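Local coordinates for protein glutathione s-transferase (PDB 2YCD) that probably conjugates glutathione to electrophilic compounds for detoxification, and binds the glutathione derivative S-(p-nitrobenzyl)glutathione in a dimer of two-domain subunits, at residues 93-96 and 100-103; 38-43 and 172-177; 112-117 and 161-166. All blocks are in the same frame, centred on the assembly; numbering follows the deposited sequence.

Contact 1 (93-96 and 100-103); sequences IAQH and LLPE
A94 meets L100 and L101 where the chain leaves helix 86-96 of the thioredoxin-like domain and turns back along its last turn, in the linker that leads to the all-helical domain of a glutathione transferase. The methyl of A94 is the centre of the contact. Its CB lies 3.7 Å from L100 CB, low on that side chain, and equally 3.7 Å from L101 CG, so the two successive leucines meet the same methyl from directions roughly at right angles. The branch of L100 carries on past A94 to bring its CD1 within 4.5 Å of I93 CG2, a loose touch. The CB of Q95 points away from 100-103, but the chain bends at chi2 (-80°) and brings the amide back across L101, with NE2 3.6 Å from L101 CD1. This methyl rests against the amide while OE1 accepts from R108, which also donates to the carbonyl of P102. Between the backbones a water lies 2.8 Å from A94 O, to which it probably donates, and accepts from L100 N at 2.9 Å, so it links polar groups that the turn leaves too far apart to join directly. Around the contact, I93 and L100 pack on helix 35-45, A94 and L100 on helix 176-185, and L101 on helix 105-135, so that the linker is wedged between the two domains.

Contact 2 (38-43 and 172-177); sequences VRWALE and GSFSAA
W40 meets F174 across the junction of the thioredoxin-like and helical domains, one ring coming from each. Along 38-43, W40 has its CG anti to the backbone N (chi1 -174°), which extends the indole from helix 35-45 toward 172-177. The benzo part of the indole does the touching: CZ2 lies 3.6 Å from F174 CZ and 3.8 Å from F174 CE1. Relative to the phenyl ring, CZ2 arrives at the edge, near its plane; the two ring planes are inclined at 39° with centroids 5.8 Å apart. NE1 is bonded to E44 one turn on, and E43 forms a salt bridge with R215. F213 meets W40 edge-to-face, and F174 also has W169 edge-to-face and R210 in a cation-pi contact.

On the other side, S175 is the N-cap of helix 176-185: its OG accepts from A177 N at 3.0 Å, while D178 accepts from S175 N, in the S-x-x-D capping-box sequence of this superfamily. F174, just before the cap, touches I179, the pairing of a hydrophobic staple. The contact itself is purely apolar and rests mainly on ring carbons, which implies that the domains are held here by shape and burial, with the staple residue serving both its own helix start and the domain junction.

Contact 3 (112-117 and 161-166); sequences VAWMFA and SAWLGD
W114 and W163 project toward each other from helices 105-135 and 142-164, whose backbones stay well apart here: the closest CA atoms, those of W114 and L164, are 11.6 Å from each other, and the second helix ends where G165 turns to positive phi (52°) after its N bonds to S161 O. Two indoles span this distance. W163 has CG anti to its backbone N (chi1 -176°), which sends the ring out from its helix and presents one face of the six-membered ring to W114. CZ2 of W114 stands 3.3 Å above the plane, over the middle of the benzo ring and so off the centre of the whole indole, 3.5 Å from W163 CZ3. From that point the W114 ring runs obliquely: its NE1 comes 3.5 Å from W163 CH2, and on the opposite flank of CZ2 its CH2 approaches W163 CE3 at 3.8 Å. The centroids of the six-membered rings are 4.4 Å apart, but the planes meet at 43°, neither parallel nor perpendicular.

L170 touches both tryptophans, and helix 176-185 packs against W114 through A177 and M181. The second subunit is close as well: its F84 meets the W114 ring edge-to-face, its P69 packs on W163, and its F116 stacks on the F116 of this chain. Both tryptophans thus reach the dimer interface, W114 buried and W163 partly exposed. Contact between the two helices here rests on aromatic surface, with dispersion as its main force and probably some electrostatic gain from the C-H at W114 CZ2, which leans toward the pi face. The large rings bridge helices whose backbones do not meet here.

In the fold
Contacts 1 and 2 lie close together at the domain junction, their centres about 9 Å apart, whereas contact 3 is about 15 Å from the centre of contact 2 and 18 Å from that of contact 1, further into the helical domain and at the dimer interface. Along the chain, 38-43 comes first, then both segments of contact 1, then both of contact 3, and finally 172-177, so contact 2 brackets the others. L100 O probably bonds to A176 N at 2.9 Å, tying the linker to the start of helix 176-185. On that helix A177 and A176 pack against W114 and M115, carrying the connection from the thioredoxin-like domain toward the second subunit.

Contact 1 (93-96 and 100-103)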
loop_
_atom_site.group_PDB
_atom_site.type_symbol
_atom_site.label_atom_id
_atom_site.label_comp_id
_atom_site.label_asym_id
_atom_site.label_seq_id
_atom_site.Cartn_x
_atom_site.Cartn_y
_atom_site.Cartn_z
ATOM N N ILE A 93 11.667 3.221 10.707
ATOM C CA ILE A 93 12.196 4.426 11.342
ATOM C C ILE A 93 11.280 4.853 12.496
ATOM O O ILE A 93 11.756 5.154 13.602
ATOM C CB ILE A 93 12.343 5.557 10.300
ATOM C CG1 ILE A 93 13.402 5.167 9.260
ATOM C CG2 ILE A 93 12.744 6.893 10.979
ATOM C CD1 ILE A 93 13.353 5.974 7.944
ATOM N N ALA A 94 9.976 4.861 12.243
ATOM C CA ALA A 94 8.992 5.294 13.231
ATOM C C ALA A 94 8.886 4.348 14.429
ATOM O O ALA A 94 8.485 4.773 15.517
ATOM C CB ALA A 94 7.627 5.432 12.576
ATOM N N GLN A 95 9.212 3.070 14.236
ATOM C CA GLN A 95 9.083 2.080 15.308
ATOM C C GLN A 95 10.264 2.138 16.276
ATOM O O GLN A 95 10.147 1.711 17.428
ATOM C CB GLN A 95 8.946 0.658 14.733
ATOM C CG GLN A 95 7.647 0.370 13.967
ATOM C CD GLN A 95 6.450 0.067 14.865
ATOM O OE1 GLN A 95 6.574 0.004 16.085
ATOM N NE2 GLN A 95 5.281 -0.121 14.252
ATOM N N HIS A 96 11.401 2.659 15.826
ATOM C CA HIS A 96 12.615 2.594 16.632
ATOM C C HIS A 96 13.146 3.947 17.081
ATOM O O HIS A 96 14.207 4.041 17.697
ATOM C CB HIS A 96 13.682 1.769 15.921
ATOM C CG HIS A 96 13.319 0.323 15.807
ATOM N ND1 HIS A 96 12.804 -0.229 14.655
ATOM C CD2 HIS A 96 13.356 -0.674 16.721
ATOM C CE1 HIS A 96 12.558 -1.511 14.858
ATOM N NE2 HIS A 96 12.885 -1.807 16.102
ATOM N N LEU A 100 7.117 9.806 15.712
ATOM C CA LEU A 100 6.372 9.493 14.489
ATOM C C LEU A 100 5.217 8.502 14.684
ATOM O O LEU A 100 4.375 8.354 13.795
ATOM C CB LEU A 100 7.318 8.976 13.400
ATOM C CG LEU A 100 8.261 10.027 12.784
ATOM C CD1 LEU A 100 9.138 9.424 11.708
ATOM C CD2 LEU A 100 7.480 11.209 12.230
ATOM N N LEU A 101 5.197 7.805 15.820
ATOM C CA LEU A 101 4.086 6.921 16.176
ATOM C C LEU A 101 3.732 7.175 17.633
ATOM O O LEU A 101 4.621 7.324 18.469
ATOM C CB LEU A 101 4.470 5.454 15.962
ATOM C CG LEU A 101 4.502 4.906 14.534
ATOM C CD1 LEU A 101 4.990 3.462 14.519
ATOM C CD2 LEU A 101 3.132 5.015 13.845
ATOM N N PRO A 102 2.436 7.271 17.945
ATOM C CA PRO A 102 2.106 7.497 19.355
ATOM C C PRO A 102 2.330 6.235 20.183
ATOM O O PRO A 102 2.372 5.118 19.655
ATOM C CB PRO A 102 0.632 7.899 19.313
ATOM C CG PRO A 102 0.101 7.254 18.058
ATOM C CD PRO A 102 1.244 7.247 17.079
ATOM N N GLU A 103 2.506 6.427 21.487
ATOM C CA GLU A 103 2.728 5.317 22.406
ATOM C C GLU A 103 1.450 4.528 22.702
ATOM O O GLU A 103 1.481 3.301 22.797
ATOM C CB GLU A 103 3.351 5.829 23.708
ATOM C CG GLU A 103 4.744 6.415 23.527
ATOM C CD GLU A 103 5.731 5.407 22.959
ATOM O OE1 GLU A 103 5.472 4.189 23.063
ATOM O OE2 GLU A 103 6.767 5.834 22.406
HETATM O O HOH W 1 8.011 7.218 16.706
#

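Contact 2 (38-43 and 172-177)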
loop_
_atom_site.group_PDB
_atom_site.type_symbol
_atom_site.label_atom_id
_atom_site.label_comp_id
_atom_site.label_asym_id
_atom_site.label_seq_id
_atom_site.Cartn_x
_atom_site.Cartn_y
_atom_site.Cartn_z
ATOM N N VAL A 38 11.080 8.980 3.071
ATOM C CA VAL A 38 12.119 8.377 3.899
ATOM C C VAL A 38 13.062 9.454 4.483
ATOM O O VAL A 38 13.355 9.441 5.674
ATOM C CB VAL A 38 12.916 7.339 3.075
ATOM C CG1 VAL A 38 14.099 6.811 3.887
ATOM C CG2 VAL A 38 11.992 6.186 2.637
ATOM N N ARG A 39 13.554 10.359 3.638
ATOM C CA ARG A 39 14.393 11.470 4.090
ATOM C C ARG A 39 13.668 12.285 5.155
ATOM O O ARG A 39 14.269 12.678 6.171
ATOM C CB ARG A 39 14.736 12.380 2.914
ATOM C CG ARG A 39 15.637 11.773 1.839
ATOM C CD ARG A 39 15.799 12.824 0.745
ATOM N NE ARG A 39 16.701 12.485 -0.358
ATOM C CZ ARG A 39 18.010 12.737 -0.340
ATOM N NH1 ARG A 39 18.604 13.200 0.761
ATOM N NH2 ARG A 39 18.740 12.468 -1.411
ATOM N N TRP A 40 12.400 12.589 4.913
ATOM C CA TRP A 40 11.619 13.384 5.851
ATOM C C TRP A 40 11.479 12.667 7.205
ATOM O O TRP A 40 11.689 13.272 8.276
ATOM C CB TRP A 40 10.266 13.701 5.195
ATOM C CG TRP A 40 9.346 14.641 5.968
ATOM C CD1 TRP A 40 9.619 15.297 7.151
ATOM C CD2 TRP A 40 8.019 15.024 5.593
ATOM N NE1 TRP A 40 8.523 16.057 7.529
ATOM C CE2 TRP A 40 7.529 15.895 6.597
ATOM C CE3 TRP A 40 7.181 14.684 4.517
ATOM C CZ2 TRP A 40 6.240 16.448 6.547
ATOM C CZ3 TRP A 40 5.905 15.239 4.459
ATOM C CH2 TRP A 40 5.447 16.118 5.469
ATOM N N ALA A 41 11.191 11.367 7.187
ATOM C CA ALA A 41 11.120 10.608 8.430
ATOM C C ALA A 41 12.442 10.652 9.200
ATOM O O ALA A 41 12.457 10.850 10.430
ATOM C CB ALA A 41 10.698 9.160 8.153
ATOM N N LEU A 42 13.551 10.423 8.499
ATOM C CA LEU A 42 14.873 10.498 9.148
ATOM C C LEU A 42 15.129 11.874 9.758
ATOM O O LEU A 42 15.642 11.974 10.876
ATOM C CB LEU A 42 15.982 10.112 8.160
ATOM C CG LEU A 42 15.934 8.648 7.699
ATOM C CD1 LEU A 42 16.737 8.435 6.422
ATOM C CD2 LEU A 42 16.419 7.707 8.810
ATOM N N GLU A 43 14.765 12.932 9.043
ATOM C CA GLU A 43 14.948 14.276 9.592
ATOM C C GLU A 43 14.047 14.569 10.795
ATOM O O GLU A 43 14.482 15.247 11.737
ATOM C CB GLU A 43 14.780 15.322 8.494
ATOM C CG GLU A 43 15.942 15.336 7.472
ATOM C CD GLU A 43 17.249 15.819 8.080
ATOM O OE1 GLU A 43 17.246 16.326 9.216
ATOM O OE2 GLU A 43 18.288 15.689 7.396
ATOM N N GLY A 172 -4.283 12.896 15.643
ATOM C CA GLY A 172 -3.749 13.645 16.764
ATOM C C GLY A 172 -2.470 14.361 16.390
ATOM O O GLY A 172 -2.482 15.268 15.554
ATOM N N SER A 173 -1.359 13.943 16.974
ATOM C CA SER A 173 -0.070 14.580 16.738
ATOM C C SER A 173 0.489 14.198 15.371
ATOM O O SER A 173 0.145 13.147 14.821
ATOM C CB SER A 173 0.931 14.169 17.822
ATOM O OG SER A 173 0.511 14.614 19.099
ATOM N N PHE A 174 1.358 15.047 14.842
ATOM C CA PHE A 174 2.045 14.749 13.594
ATOM C C PHE A 174 2.613 13.324 13.660
ATOM O O PHE A 174 3.168 12.916 14.684
ATOM C CB PHE A 174 3.168 15.762 13.353
ATOM C CG PHE A 174 3.930 15.515 12.082
ATOM C CD1 PHE A 174 3.452 15.987 10.864
ATOM C CD2 PHE A 174 5.111 14.790 12.102
ATOM C CE1 PHE A 174 4.159 15.725 9.692
ATOM C CE2 PHE A 174 5.810 14.547 10.944
ATOM C CZ PHE A 174 5.339 15.003 9.748
ATOM N N SER A 175 2.481 12.573 12.563
ATOM C CA SER A 175 2.920 11.173 12.553
ATOM C C SER A 175 3.464 10.720 11.210
ATOM O O SER A 175 3.401 11.438 10.196
ATOM C CB SER A 175 1.756 10.244 12.935
ATOM O OG SER A 175 0.874 10.082 11.839
ATOM N N ALA A 176 3.984 9.494 11.201
ATOM C CA ALA A 176 4.376 8.852 9.956
ATOM C C ALA A 176 3.240 8.797 8.931
ATOM O O ALA A 176 3.507 8.779 7.723
ATOM C CB ALA A 176 4.900 7.456 10.234
ATOM N N ALA A 177 1.982 8.765 9.382
ATOM C CA ALA A 177 0.883 8.779 8.419
ATOM C C ALA A 177 0.866 10.090 7.637
ATOM O O ALA A 177 0.578 10.107 6.436
ATOM C CB ALA A 177 -0.476 8.547 9.115
#

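Contact 3 (112-117 and 161-166)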
loop_
_atom_site.group_PDB
_atom_site.type_symbol
_atom_site.label_atom_id
_atom_site.label_comp_id
_atom_site.label_asym_id
_atom_site.label_seq_id
_atom_site.Cartn_x
_atom_site.Cartn_y
_atom_site.Cartn_z
ATOM N N VAL A 112 -1.270 3.588 11.921
ATOM C CA VAL A 112 -0.900 2.598 10.913
ATOM C C VAL A 112 -2.011 2.462 9.853
ATOM O O VAL A 112 -1.710 2.354 8.653
ATOM C CB VAL A 112 -0.557 1.240 11.594
ATOM C CG1 VAL A 112 -0.387 0.119 10.575
ATOM C CG2 VAL A 112 0.702 1.393 12.458
ATOM N N ALA A 113 -3.288 2.478 10.255
ATOM C CA ALA A 113 -4.363 2.519 9.267
ATOM C C ALA A 113 -4.163 3.658 8.242
ATOM O O ALA A 113 -4.293 3.447 7.029
ATOM C CB ALA A 113 -5.743 2.617 9.948
ATOM N N TRP A 114 -3.846 4.859 8.723
ATOM C CA TRP A 114 -3.683 5.993 7.821
ATOM C C TRP A 114 -2.421 5.892 6.965
ATOM O O TRP A 114 -2.419 6.377 5.836
ATOM C CB TRP A 114 -3.763 7.330 8.593
ATOM C CG TRP A 114 -5.201 7.697 8.866
ATOM C CD1 TRP A 114 -5.839 7.676 10.067
ATOM C CD2 TRP A 114 -6.183 8.072 7.890
ATOM N NE1 TRP A 114 -7.165 8.057 9.905
ATOM C CE2 TRP A 114 -7.390 8.308 8.574
ATOM C CE3 TRP A 114 -6.136 8.294 6.516
ATOM C CZ2 TRP A 114 -8.564 8.702 7.907
ATOM C CZ3 TRP A 114 -7.305 8.678 5.852
ATOM C CH2 TRP A 114 -8.489 8.896 6.549
ATOM N N MET A 115 -1.369 5.245 7.468
ATOM C CA MET A 115 -0.193 4.947 6.625
ATOM C C MET A 115 -0.592 4.073 5.430
ATOM O O MET A 115 -0.255 4.377 4.276
ATOM C CB MET A 115 0.919 4.268 7.442
ATOM C CG MET A 115 1.520 5.183 8.527
ATOM S SD MET A 115 2.665 4.310 9.617
ATOM C CE MET A 115 4.040 4.055 8.484
ATOM N N PHE A 116 -1.327 3.001 5.698
ATOM C CA PHE A 116 -1.837 2.163 4.615
ATOM C C PHE A 116 -2.824 2.885 3.705
ATOM O O PHE A 116 -2.802 2.693 2.491
ATOM C CB PHE A 116 -2.421 0.845 5.142
ATOM C CG PHE A 116 -1.375 -0.197 5.493
ATOM C CD1 PHE A 116 -0.783 -0.226 6.754
ATOM C CD2 PHE A 116 -0.988 -1.142 4.566
ATOM C CE1 PHE A 116 0.172 -1.196 7.080
ATOM C CE2 PHE A 116 -0.032 -2.109 4.868
ATOM C CZ PHE A 116 0.555 -2.133 6.136
ATOM N N ALA A 117 -3.690 3.726 4.271
ATOM C CA ALA A 117 -4.645 4.469 3.448
ATOM C C ALA A 117 -3.951 5.419 2.477
ATOM O O ALA A 117 -4.365 5.551 1.325
ATOM C CB ALA A 117 -5.617 5.241 4.322
ATOM N N SER A 161 -11.256 14.917 2.414
ATOM C CA SER A 161 -11.480 16.282 2.903
ATOM C C SER A 161 -12.572 16.320 3.976
ATOM O O SER A 161 -12.411 16.978 5.008
ATOM C CB SER A 161 -11.853 17.164 1.718
ATOM O OG SER A 161 -12.174 18.480 2.154
ATOM N N ALA A 162 -13.649 15.574 3.740
ATOM C CA ALA A 162 -14.754 15.547 4.691
ATOM C C ALA A 162 -14.290 14.919 5.986
ATOM O O ALA A 162 -14.630 15.368 7.088
ATOM C CB ALA A 162 -15.922 14.777 4.120
ATOM N N TRP A 163 -13.503 13.862 5.874
ATOM C CA TRP A 163 -13.052 13.211 7.070
ATOM C C TRP A 163 -12.072 14.098 7.869
ATOM O O TRP A 163 -12.152 14.181 9.105
ATOM C CB TRP A 163 -12.488 11.819 6.746
ATOM C CG TRP A 163 -12.125 11.129 7.990
ATOM C CD1 TRP A 163 -12.905 10.297 8.747
ATOM C CD2 TRP A 163 -10.891 11.274 8.682
ATOM N NE1 TRP A 163 -12.213 9.904 9.865
ATOM C CE2 TRP A 163 -10.976 10.501 9.851
ATOM C CE3 TRP A 163 -9.724 11.999 8.435
ATOM C CZ2 TRP A 163 -9.925 10.411 10.764
ATOM C CZ3 TRP A 163 -8.697 11.910 9.342
ATOM C CH2 TRP A 163 -8.797 11.122 10.483
ATOM N N LEU A 164 -11.155 14.778 7.177
ATOM C CA LEU A 164 -10.145 15.569 7.854
ATOM C C LEU A 164 -10.769 16.734 8.624
ATOM O O LEU A 164 -10.316 17.062 9.709
ATOM C CB LEU A 164 -9.080 16.078 6.866
ATOM C CG LEU A 164 -7.903 16.840 7.479
ATOM C CD1 LEU A 164 -6.954 15.888 8.235
ATOM C CD2 LEU A 164 -7.149 17.625 6.408
ATOM N N GLY A 165 -11.797 17.358 8.061
ATOM C CA GLY A 165 -12.414 18.500 8.736
ATOM C C GLY A 165 -11.386 19.551 9.132
ATOM O O GLY A 165 -10.616 20.008 8.279
ATOM N N ASP A 166 -11.371 19.921 10.416
ATOM C CA ASP A 166 -10.441 20.916 10.935
ATOM C C ASP A 166 -9.251 20.299 11.686
ATOM O O ASP A 166 -8.536 20.998 12.408
ATOM C CB ASP A 166 -11.192 21.893 11.863
ATOM C CG ASP A 166 -10.353 23.094 12.252
ATOM O OD1 ASP A 166 -9.816 23.761 11.350
ATOM O OD2 ASP A 166 -10.227 23.374 13.464
#